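Local coordinates for protein soluble lytic murein transglycosylase (Pseudomonas aeruginosa, PDB 5OHU) that turns over bacterial cell-wall peptidoglycan as a soluble lytic transglycosylase, with both exolytic and endolytic activity, at residues A[184-189]-A[212-217]; A[228-233]-A[261-266]; A[566-571]-A[634-639]. All blocks are in the same frame, centred on the assembly; numbering follows the deposited sequence.

Interaction 1: A[184-189]-A[212-217]; sequences RLKLAA and ALMVSV. With PO4 (phosphate ion), chain B.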
loop_
_atom_site.group_PDB
_atom_site.type_symbol
_atom_site.label_atom_id
_atom_site.label_comp_id
_atom_site.label_asym_id
_atom_site.label_seq_id
_atom_site.Cartn_x
_atom_site.Cartn_y
_atom_site.Cartn_z
ATOM N N ARG A 184 26.774 -3.647 1.060
ATOM C CA ARG A 184 25.876 -3.507 -0.073
ATOM C C ARG A 184 25.588 -4.863 -0.698
ATOM O O ARG A 184 24.469 -5.124 -1.153
ATOM C CB ARG A 184 26.452 -2.541 -1.111
ATOM C CG ARG A 184 25.392 -2.142 -2.130
ATOM C CD ARG A 184 25.953 -1.393 -3.309
ATOM N NE ARG A 184 24.885 -1.035 -4.221
ATOM C CZ ARG A 184 25.059 -0.480 -5.420
ATOM N NH1 ARG A 184 26.278 -0.204 -5.872
ATOM N NH2 ARG A 184 24.006 -0.202 -6.164
ATOM N N LEU A 185 26.591 -5.735 -0.736
ATOM C CA LEU A 185 26.374 -7.106 -1.182
ATOM C C LEU A 185 25.228 -7.746 -0.413
ATOM O O LEU A 185 24.318 -8.331 -1.005
ATOM C CB LEU A 185 27.675 -7.889 -1.019
ATOM C CG LEU A 185 27.828 -9.393 -1.265
ATOM C CD1 LEU A 185 26.887 -9.922 -2.289
ATOM C CD2 LEU A 185 29.268 -9.633 -1.721
ATOM N N LYS A 186 25.236 -7.601 0.910
ATOM C CA LYS A 186 24.180 -8.175 1.731
ATOM C C LYS A 186 22.815 -7.609 1.334
ATOM O O LYS A 186 21.845 -8.362 1.141
ATOM C CB LYS A 186 24.511 -7.905 3.196
ATOM C CG LYS A 186 23.629 -8.573 4.222
ATOM C CD LYS A 186 24.194 -8.355 5.631
ATOM C CE LYS A 186 23.088 -8.181 6.664
ATOM N NZ LYS A 186 23.620 -8.093 8.052
ATOM N N LEU A 187 22.741 -6.283 1.151
ATOM C CA LEU A 187 21.494 -5.645 0.743
ATOM C C LEU A 187 21.046 -6.126 -0.626
ATOM O O LEU A 187 19.844 -6.302 -0.867
ATOM C CB LEU A 187 21.668 -4.128 0.726
ATOM C CG LEU A 187 21.955 -3.538 2.096
ATOM C CD1 LEU A 187 22.334 -2.061 1.997
ATOM C CD2 LEU A 187 20.720 -3.729 2.959
ATOM N N ALA A 188 21.996 -6.309 -1.548
ATOM C CA ALA A 188 21.638 -6.793 -2.874
ATOM C C ALA A 188 21.124 -8.223 -2.799
ATOM O O ALA A 188 20.178 -8.595 -3.508
ATOM C CB ALA A 188 22.843 -6.695 -3.814
ATOM N N ALA A 189 21.741 -9.041 -1.942
ATOM C CA ALA A 189 21.288 -10.416 -1.785
ATOM C C ALA A 189 19.906 -10.457 -1.159
ATOM O O ALA A 189 19.059 -11.258 -1.572
ATOM C CB ALA A 189 22.297 -11.205 -0.943
ATOM N N ALA A 212 30.626 -15.007 -2.559
ATOM C CA ALA A 212 29.972 -15.976 -3.427
ATOM C C ALA A 212 29.059 -16.889 -2.620
ATOM O O ALA A 212 27.981 -17.286 -3.084
ATOM C CB ALA A 212 31.031 -16.787 -4.180
ATOM N N LEU A 213 29.473 -17.215 -1.399
ATOM C CA LEU A 213 28.660 -18.048 -0.530
ATOM C C LEU A 213 27.388 -17.327 -0.142
ATOM O O LEU A 213 26.312 -17.938 -0.059
ATOM C CB LEU A 213 29.468 -18.423 0.709
ATOM C CG LEU A 213 29.235 -19.770 1.363
ATOM C CD1 LEU A 213 29.164 -20.857 0.276
ATOM C CD2 LEU A 213 30.389 -20.048 2.344
ATOM N N MET A 214 27.492 -16.023 0.113
ATOM C CA MET A 214 26.296 -15.252 0.409
ATOM C C MET A 214 25.294 -15.348 -0.734
ATOM O O MET A 214 24.106 -15.597 -0.504
ATOM C CB MET A 214 26.655 -13.797 0.696
ATOM C CG MET A 214 25.437 -12.926 0.956
ATOM S SD MET A 214 25.869 -11.416 1.833
ATOM C CE MET A 214 26.054 -12.038 3.503
ATOM N N VAL A 215 25.760 -15.181 -1.974
ATOM C CA VAL A 215 24.839 -15.219 -3.108
ATOM C C VAL A 215 24.192 -16.599 -3.226
ATOM O O VAL A 215 22.975 -16.718 -3.391
ATOM C CB VAL A 215 25.561 -14.807 -4.408
ATOM C CG1 VAL A 215 24.617 -14.960 -5.618
ATOM C CG2 VAL A 215 26.098 -13.363 -4.299
ATOM N N SER A 216 25.000 -17.659 -3.144
ATOM C CA SER A 216 24.479 -19.023 -3.241
ATOM C C SER A 216 23.450 -19.318 -2.155
ATOM O O SER A 216 22.408 -19.924 -2.423
ATOM C CB SER A 216 25.626 -20.022 -3.157
ATOM O OG SER A 216 25.126 -21.346 -3.296
ATOM N N VAL A 217 23.727 -18.892 -0.925
ATOM C CA VAL A 217 22.800 -19.131 0.173
ATOM C C VAL A 217 21.538 -18.299 -0.003
ATOM O O VAL A 217 20.434 -18.750 0.319
ATOM C CB VAL A 217 23.501 -18.844 1.516
ATOM C CG1 VAL A 217 22.502 -18.725 2.659
ATOM C CG2 VAL A 217 24.541 -19.922 1.803
HETATM P P PO4 B . 25.724 0.986 -9.440
HETATM O O1 PO4 B . 25.884 0.130 -10.668
HETATM O O2 PO4 B . 24.377 0.727 -8.820
HETATM O O3 PO4 B . 26.840 0.664 -8.475
HETATM O O4 PO4 B . 25.812 2.444 -9.818
#

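Interaction 2: A[228-233]-A[261-266]; sequences GRFSQR and DYYSSA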
loop_
_atom_site.group_PDB
_atom_site.type_symbol
_atom_site.label_atom_id
_atom_site.label_comp_id
_atom_site.label_asym_id
_atom_site.label_seq_id
_atom_site.Cartn_x
_atom_site.Cartn_y
_atom_site.Cartn_z
ATOM N N GLY A 228 28.161 -28.530 8.815
ATOM C CA GLY A 228 29.602 -28.697 8.717
ATOM C C GLY A 228 30.278 -27.724 7.769
ATOM O O GLY A 228 31.467 -27.429 7.941
ATOM N N ARG A 229 29.554 -27.222 6.767
ATOM C CA ARG A 229 30.136 -26.333 5.776
ATOM C C ARG A 229 30.087 -24.872 6.201
ATOM O O ARG A 229 30.828 -24.052 5.650
ATOM C CB ARG A 229 29.411 -26.511 4.430
ATOM C CG ARG A 229 30.214 -26.138 3.186
ATOM C CD ARG A 229 29.890 -24.721 2.721
ATOM N NE ARG A 229 30.850 -24.174 1.754
ATOM C CZ ARG A 229 31.959 -23.517 2.083
ATOM N NH1 ARG A 229 32.270 -23.341 3.362
ATOM N NH2 ARG A 229 32.763 -23.034 1.137
ATOM N N PHE A 230 29.241 -24.524 7.168
ATOM C CA PHE A 230 29.098 -23.124 7.547
ATOM C C PHE A 230 29.584 -22.902 8.974
ATOM O O PHE A 230 28.903 -22.264 9.773
ATOM C CB PHE A 230 27.643 -22.688 7.369
ATOM C CG PHE A 230 27.183 -22.731 5.940
ATOM C CD1 PHE A 230 27.379 -21.638 5.096
ATOM C CD2 PHE A 230 26.609 -23.872 5.422
ATOM C CE1 PHE A 230 26.974 -21.676 3.785
ATOM C CE2 PHE A 230 26.201 -23.921 4.101
ATOM C CZ PHE A 230 26.382 -22.821 3.280
ATOM N N SER A 231 30.791 -23.383 9.275
ATOM C CA SER A 231 31.312 -23.494 10.633
ATOM C C SER A 231 32.390 -22.476 10.997
ATOM O O SER A 231 32.691 -22.323 12.183
ATOM C CB SER A 231 31.900 -24.894 10.832
ATOM O OG SER A 231 32.943 -25.108 9.886
ATOM N N GLN A 232 32.988 -21.804 10.023
ATOM C CA GLN A 232 34.095 -20.893 10.279
ATOM C C GLN A 232 33.655 -19.713 11.145
ATOM O O GLN A 232 32.726 -18.978 10.790
ATOM C CB GLN A 232 34.633 -20.424 8.935
ATOM C CG GLN A 232 35.831 -19.533 8.978
ATOM C CD GLN A 232 36.391 -19.324 7.593
ATOM O OE1 GLN A 232 37.236 -20.093 7.138
ATOM N NE2 GLN A 232 35.899 -18.304 6.896
ATOM N N ARG A 233 34.325 -19.522 12.283
ATOM C CA ARG A 233 33.855 -18.572 13.299
ATOM C C ARG A 233 34.340 -17.154 12.987
ATOM O O ARG A 233 35.172 -16.578 13.689
ATOM C CB ARG A 233 34.311 -18.989 14.691
ATOM C CG ARG A 233 34.028 -20.413 15.080
ATOM C CD ARG A 233 34.222 -20.606 16.595
ATOM N NE ARG A 233 33.163 -19.960 17.377
ATOM C CZ ARG A 233 32.341 -20.597 18.212
ATOM N NH1 ARG A 233 32.460 -21.906 18.401
ATOM N NH2 ARG A 233 31.404 -19.922 18.869
ATOM N N ASP A 261 19.066 -22.908 16.219
ATOM C CA ASP A 261 19.438 -23.571 17.463
ATOM C C ASP A 261 20.808 -24.223 17.344
ATOM O O ASP A 261 21.546 -24.298 18.331
ATOM C CB ASP A 261 18.362 -24.591 17.864
ATOM C CG ASP A 261 17.061 -23.920 18.288
ATOM O OD1 ASP A 261 17.098 -22.704 18.594
ATOM O OD2 ASP A 261 16.008 -24.595 18.319
ATOM N N TYR A 262 21.176 -24.684 16.148
ATOM C CA TYR A 262 22.533 -25.176 15.945
ATOM C C TYR A 262 23.539 -24.031 15.837
ATOM O O TYR A 262 24.608 -24.080 16.449
ATOM C CB TYR A 262 22.609 -26.043 14.687
ATOM C CG TYR A 262 24.001 -26.585 14.463
ATOM C CD1 TYR A 262 24.974 -25.819 13.801
ATOM C CD2 TYR A 262 24.337 -27.877 14.879
ATOM C CE1 TYR A 262 26.254 -26.304 13.613
ATOM C CE2 TYR A 262 25.602 -28.383 14.675
ATOM C CZ TYR A 262 26.554 -27.586 14.042
ATOM O OH TYR A 262 27.812 -28.079 13.843
ATOM N N TYR A 263 23.237 -23.014 15.019
ATOM C CA TYR A 263 24.242 -22.013 14.662
ATOM C C TYR A 263 24.490 -20.996 15.769
ATOM O O TYR A 263 25.564 -20.381 15.790
ATOM C CB TYR A 263 23.829 -21.261 13.385
ATOM C CG TYR A 263 24.068 -22.048 12.111
ATOM C CD1 TYR A 263 25.353 -22.414 11.736
ATOM C CD2 TYR A 263 23.007 -22.443 11.308
ATOM C CE1 TYR A 263 25.579 -23.135 10.581
ATOM C CE2 TYR A 263 23.217 -23.184 10.146
ATOM C CZ TYR A 263 24.506 -23.517 9.788
ATOM O OH TYR A 263 24.737 -24.241 8.651
ATOM N N SER A 264 23.523 -20.800 16.671
ATOM C CA SER A 264 23.628 -19.727 17.655
ATOM C C SER A 264 24.926 -19.819 18.455
ATOM O O SER A 264 25.583 -18.804 18.699
ATOM C CB SER A 264 22.414 -19.755 18.583
ATOM O OG SER A 264 22.374 -18.587 19.383
ATOM N N SER A 265 25.333 -21.026 18.830
ATOM C CA SER A 265 26.520 -21.230 19.646
ATOM C C SER A 265 27.772 -21.489 18.821
ATOM O O SER A 265 28.861 -21.615 19.392
ATOM C CB SER A 265 26.307 -22.404 20.608
ATOM O OG SER A 265 26.516 -23.642 19.946
ATOM N N ALA A 266 27.651 -21.575 17.503
ATOM C CA ALA A 266 28.790 -21.898 16.669
ATOM C C ALA A 266 29.373 -20.697 15.938
ATOM O O ALA A 266 30.506 -20.787 15.455
ATOM C CB ALA A 266 28.402 -22.985 15.651
#

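Interaction 3: A[566-571]-A[634-639]; sequences NGNRVL and WHERYF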
loop_
_atom_site.group_PDB
_atom_site.type_symbol
_atom_site.label_atom_id
_atom_site.label_comp_id
_atom_site.label_asym_id
_atom_site.label_seq_id
_atom_site.Cartn_x
_atom_site.Cartn_y
_atom_site.Cartn_z
ATOM N N ASN A 566 -19.951 -22.751 2.192
ATOM C CA ASN A 566 -21.198 -23.011 2.914
ATOM C C ASN A 566 -21.972 -21.731 3.213
ATOM O O ASN A 566 -22.625 -21.613 4.246
ATOM C CB ASN A 566 -20.925 -23.808 4.188
ATOM C CG ASN A 566 -20.226 -25.125 3.888
ATOM O OD1 ASN A 566 -20.672 -25.888 3.032
ATOM N ND2 ASN A 566 -19.103 -25.373 4.554
ATOM N N GLY A 567 -21.930 -20.777 2.284
ATOM C CA GLY A 567 -22.691 -19.555 2.437
ATOM C C GLY A 567 -22.189 -18.637 3.521
ATOM O O GLY A 567 -22.945 -17.789 4.004
ATOM N N ASN A 568 -20.929 -18.794 3.931
ATOM C CA ASN A 568 -20.344 -17.986 4.995
ATOM C C ASN A 568 -19.612 -16.810 4.343
ATOM O O ASN A 568 -18.628 -17.012 3.630
ATOM C CB ASN A 568 -19.401 -18.843 5.845
ATOM C CG ASN A 568 -18.732 -18.059 6.975
ATOM O OD1 ASN A 568 -18.281 -16.927 6.792
ATOM N ND2 ASN A 568 -18.604 -18.695 8.137
ATOM N N ARG A 569 -20.079 -15.590 4.619
ATOM C CA ARG A 569 -19.562 -14.388 3.962
ATOM C C ARG A 569 -18.154 -14.050 4.431
ATOM O O ARG A 569 -17.374 -13.459 3.673
ATOM C CB ARG A 569 -20.494 -13.194 4.225
ATOM C CG ARG A 569 -21.830 -13.148 3.455
ATOM C CD ARG A 569 -22.707 -12.036 4.068
ATOM N NE ARG A 569 -22.479 -11.938 5.519
ATOM C CZ ARG A 569 -22.237 -10.812 6.170
ATOM N NH1 ARG A 569 -22.125 -9.671 5.492
ATOM N NH2 ARG A 569 -22.037 -10.854 7.485
ATOM N N VAL A 570 -17.822 -14.374 5.681
ATOM C CA VAL A 570 -16.467 -14.138 6.177
ATOM C C VAL A 570 -15.452 -14.928 5.358
ATOM O O VAL A 570 -14.452 -14.384 4.871
ATOM C CB VAL A 570 -16.362 -14.501 7.666
ATOM C CG1 VAL A 570 -14.961 -14.181 8.175
ATOM C CG2 VAL A 570 -17.419 -13.758 8.482
ATOM N N LEU A 571 -15.680 -16.232 5.220
ATOM C CA LEU A 571 -14.759 -17.059 4.456
ATOM C C LEU A 571 -14.795 -16.700 2.975
ATOM O O LEU A 571 -13.748 -16.592 2.323
ATOM C CB LEU A 571 -15.109 -18.526 4.661
ATOM C CG LEU A 571 -15.081 -18.965 6.123
ATOM C CD1 LEU A 571 -15.642 -20.390 6.257
ATOM C CD2 LEU A 571 -13.650 -18.896 6.648
ATOM N N TRP A 634 -25.875 -15.218 12.288
ATOM C CA TRP A 634 -25.865 -16.326 13.247
ATOM C C TRP A 634 -25.050 -17.492 12.733
ATOM O O TRP A 634 -24.235 -18.059 13.467
ATOM C CB TRP A 634 -27.284 -16.821 13.534
ATOM C CG TRP A 634 -28.176 -15.818 14.109
ATOM C CD1 TRP A 634 -29.345 -15.352 13.569
ATOM C CD2 TRP A 634 -28.013 -15.154 15.363
ATOM N NE1 TRP A 634 -29.904 -14.415 14.391
ATOM C CE2 TRP A 634 -29.116 -14.277 15.508
ATOM C CE3 TRP A 634 -27.035 -15.203 16.372
ATOM C CZ2 TRP A 634 -29.276 -13.449 16.627
ATOM C CZ3 TRP A 634 -27.184 -14.381 17.495
ATOM C CH2 TRP A 634 -28.307 -13.512 17.611
ATOM N N HIS A 635 -25.244 -17.867 11.472
ATOM C CA HIS A 635 -24.560 -19.063 11.004
ATOM C C HIS A 635 -23.082 -18.842 10.735
ATOM O O HIS A 635 -22.384 -19.809 10.433
ATOM C CB HIS A 635 -25.218 -19.618 9.745
ATOM C CG HIS A 635 -24.982 -18.799 8.517
ATOM N ND1 HIS A 635 -25.740 -17.686 8.203
ATOM C CD2 HIS A 635 -24.104 -18.958 7.495
ATOM C CE1 HIS A 635 -25.330 -17.188 7.047
ATOM N NE2 HIS A 635 -24.341 -17.942 6.597
ATOM N N GLU A 636 -22.596 -17.605 10.838
ATOM C CA GLU A 636 -21.198 -17.280 10.579
ATOM C C GLU A 636 -20.349 -17.167 11.843
ATOM O O GLU A 636 -19.122 -17.101 11.739
ATOM C CB GLU A 636 -21.118 -15.960 9.795
ATOM C CG GLU A 636 -21.819 -15.993 8.445
ATOM C CD GLU A 636 -21.934 -14.610 7.793
ATOM O OE1 GLU A 636 -22.036 -14.558 6.544
ATOM O OE2 GLU A 636 -21.932 -13.591 8.543
ATOM N N ARG A 637 -20.963 -17.157 13.032
ATOM C CA ARG A 637 -20.219 -16.806 14.239
ATOM C C ARG A 637 -19.180 -17.861 14.630
ATOM O O ARG A 637 -18.209 -17.529 15.318
ATOM C CB ARG A 637 -21.200 -16.546 15.384
ATOM C CG ARG A 637 -22.281 -15.548 14.992
ATOM C CD ARG A 637 -23.157 -15.111 16.150
ATOM N NE ARG A 637 -22.397 -14.314 17.089
ATOM C CZ ARG A 637 -22.463 -12.986 17.189
ATOM N NH1 ARG A 637 -23.273 -12.291 16.410
ATOM N NH2 ARG A 637 -21.708 -12.361 18.078
ATOM N N TYR A 638 -19.376 -19.124 14.237
ATOM C CA TYR A 638 -18.397 -20.188 14.437
ATOM C C TYR A 638 -18.271 -20.995 13.156
ATOM O O TYR A 638 -19.236 -21.130 12.399
ATOM C CB TYR A 638 -18.776 -21.190 15.537
ATOM C CG TYR A 638 -18.789 -20.668 16.934
ATOM C CD1 TYR A 638 -17.611 -20.522 17.636
ATOM C CD2 TYR A 638 -19.987 -20.346 17.569
ATOM C CE1 TYR A 638 -17.613 -20.035 18.928
ATOM C CE2 TYR A 638 -19.996 -19.871 18.856
ATOM C CZ TYR A 638 -18.794 -19.727 19.535
ATOM O OH TYR A 638 -18.767 -19.250 20.825
ATOM N N PHE A 639 -17.083 -21.553 12.942
ATOM C CA PHE A 639 -16.863 -22.468 11.832
ATOM C C PHE A 639 -15.616 -23.307 12.094
ATOM O O PHE A 639 -14.707 -22.895 12.825
ATOM C CB PHE A 639 -16.755 -21.737 10.485
ATOM C CG PHE A 639 -16.021 -20.423 10.536
ATOM C CD1 PHE A 639 -14.646 -20.376 10.405
ATOM C CD2 PHE A 639 -16.718 -19.231 10.661
ATOM C CE1 PHE A 639 -13.978 -19.174 10.418
ATOM C CE2 PHE A 639 -16.057 -18.028 10.676
ATOM C CZ PHE A 639 -14.682 -17.999 10.553
#

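Interaction 1: A[184-189]-A[212-217]
L185, K186 and A189 form a shallow seat for M214, between two helical turns that run nearly alongside each other in the same direction, with 14° between their short axes and 10.0 Å at closest approach. The backbones come nearest at A189, whose CA is 6.1 Å from V215 CA, and A189 CB meets M214 CG at 4.1 Å. With CG trans to the backbone N (chi1 178°), M214 extends across to helix 178-190. The closest atoms of the contact are here: in one of two modelled conformers M214 SD lies 3.7 Å from K186 CA, though because of the alternate the sulfur's position is less certain. L185 passes M214 in the opposite direction and crosses V215 at about a right angle, with L185 CD1 and V215 CG2 4.1 Å apart.

The apolar seam gives way at K186, whose CB still lies beside the sulfur while the rest of the chain leads off; the amine of this partly exposed residue is salt-bridged to D239 and to a second phosphate. R184 faces elsewhere. Its extended chain carries the guanidinium to a phosphate ion, probably from the crystallisation liquor, which is held end-on: R184 NH1 to phosphate O3 and R184 NH2 to phosphate O2 are both 2.8 Å and nearly straight. V155 O and K157 O also bind this guanidinium, and W153 makes a cation-pi contact with it. Around the pair, helix 194-201 covers L185 through A197, and helix 235-251 also packs here, with V240 on M214 and L243 on A189.

Interaction 2: A[228-233]-A[261-266]
F230 and R233 join the loop between helices 208-219 and 235-251 to the chain leaving helix 253-263 at Y263, S265 and A266, in a partly buried contact near the periphery of the helical array. It has two unlike ends, one aromatic and inward, the other polar and exposed, and the backbones come nearest between them, with S231 CA 6.7 Å from A266 CA.

At the inner end the F230 and Y263 side chains cross obliquely and do not stack. The phenol oxygen of Y263 lies 3.5 Å from F230 CB, and Y263 CE1 is 3.8 Å from F230 CB and 3.5 Å from F230 O. The hydroxyl is not left to this apolar company, since it is hydrogen-bonded to L224 O, which anchors the phenol oxygen to the loop.

R233 makes the outer end. Its chain bends about the CG-CD bond (chi3 71°) and folds back over the turn, laying the guanidinium across the A266 carbonyl: A266 O sits over the centre of the group, 3.3 Å from R233 CZ, on one face. R233 NH2 then reaches S265 O at 3.1 Å, a hydrogen bond bent to 138° that approaches from above the carbonyl plane. One face and one N-H thus engage two consecutive carbonyl oxygens, an arrangement in which the positive charge would be eased by the carbonyl dipoles. The turn that presents them is held by a backbone bond from A266 N to Y263 O, 3.0 Å long. Helix 235-251 packs against the aromatic end, its V241 touching both F230 and Y263, while T227 and F269 from adjoining loops also touch Y263.

Interaction 3: A[566-571]-A[634-639]
N568 and E636 mark the nearest backbone approach, 5.7 Å between their CA atoms, where the turn into helix 569-578 meets a helically coiled but irregular stretch, 634-637, that leads into strand 638-639. Just upstream, N566 with its positive phi is the C-prime residue of a Schellman motif ending helix 547-564, and G567 also has positive phi. N568 then caps the next helix, its OD1 accepting from L571 N at 3.1 Å and more weakly from V570 N.

E636 reaches into this helix start and is gripped by R569 side-on. R569 NE meets E636 OE1 at 2.8 Å and R569 NH2 meets E636 OE2 at 2.9 Å, both on syn lone pairs, with guanidinium and carboxylate nearly coplanar. OE1 takes a further bond from R569 N, which comes from above the carboxylate plane, so the glutamate binds both the side chain and the first-turn amide of the helix; D633 N holds OE2 as well. H635, its ring swung between the backbone N and carbonyl carbon (chi1 72°), donates its NE2-H to G567 O at 2.9 Å, nearly straight (171°) and from above the carbonyl plane.

The N568 amide also stands nearly perpendicular to the F639 ring, N568 ND2 being 3.2 Å from F639 CD2. L571 CD2 lies over the same ring, off-centre, in a CH-pi contact 4.3 Å from its centroid, and W598 meets F639 edge-to-face. An Asn N-cap thus combines with a side-on Arg-Glu salt bridge at the first turn, in the lysozyme-like SLT domain: strand 638-639, antiparallel to 593-594, brings the C-terminal tail back onto the start of a domain helix.

How the interactions relate
Interactions 1 and 2 are neighbours in the same stack of helices: V217 CG2 of one lies 3.6 Å from F230 CE1 of the other, and helix 235-251 lines both. Interaction 3 belongs to the lysozyme-like end of the chain, its nearest atoms about 31 Å or more from either. Interaction 1 is a buried apolar seam between near-parallel helices, with its charged side chains leading off to phosphate and D239. Interaction 2 is more exposed and joins a loop to the end of a helix through backbone carbonyls and an aromatic pair. Interaction 3 is also buried, yet there the burial is polar, with a bidentate salt bridge and a helix cap beside an aromatic ring.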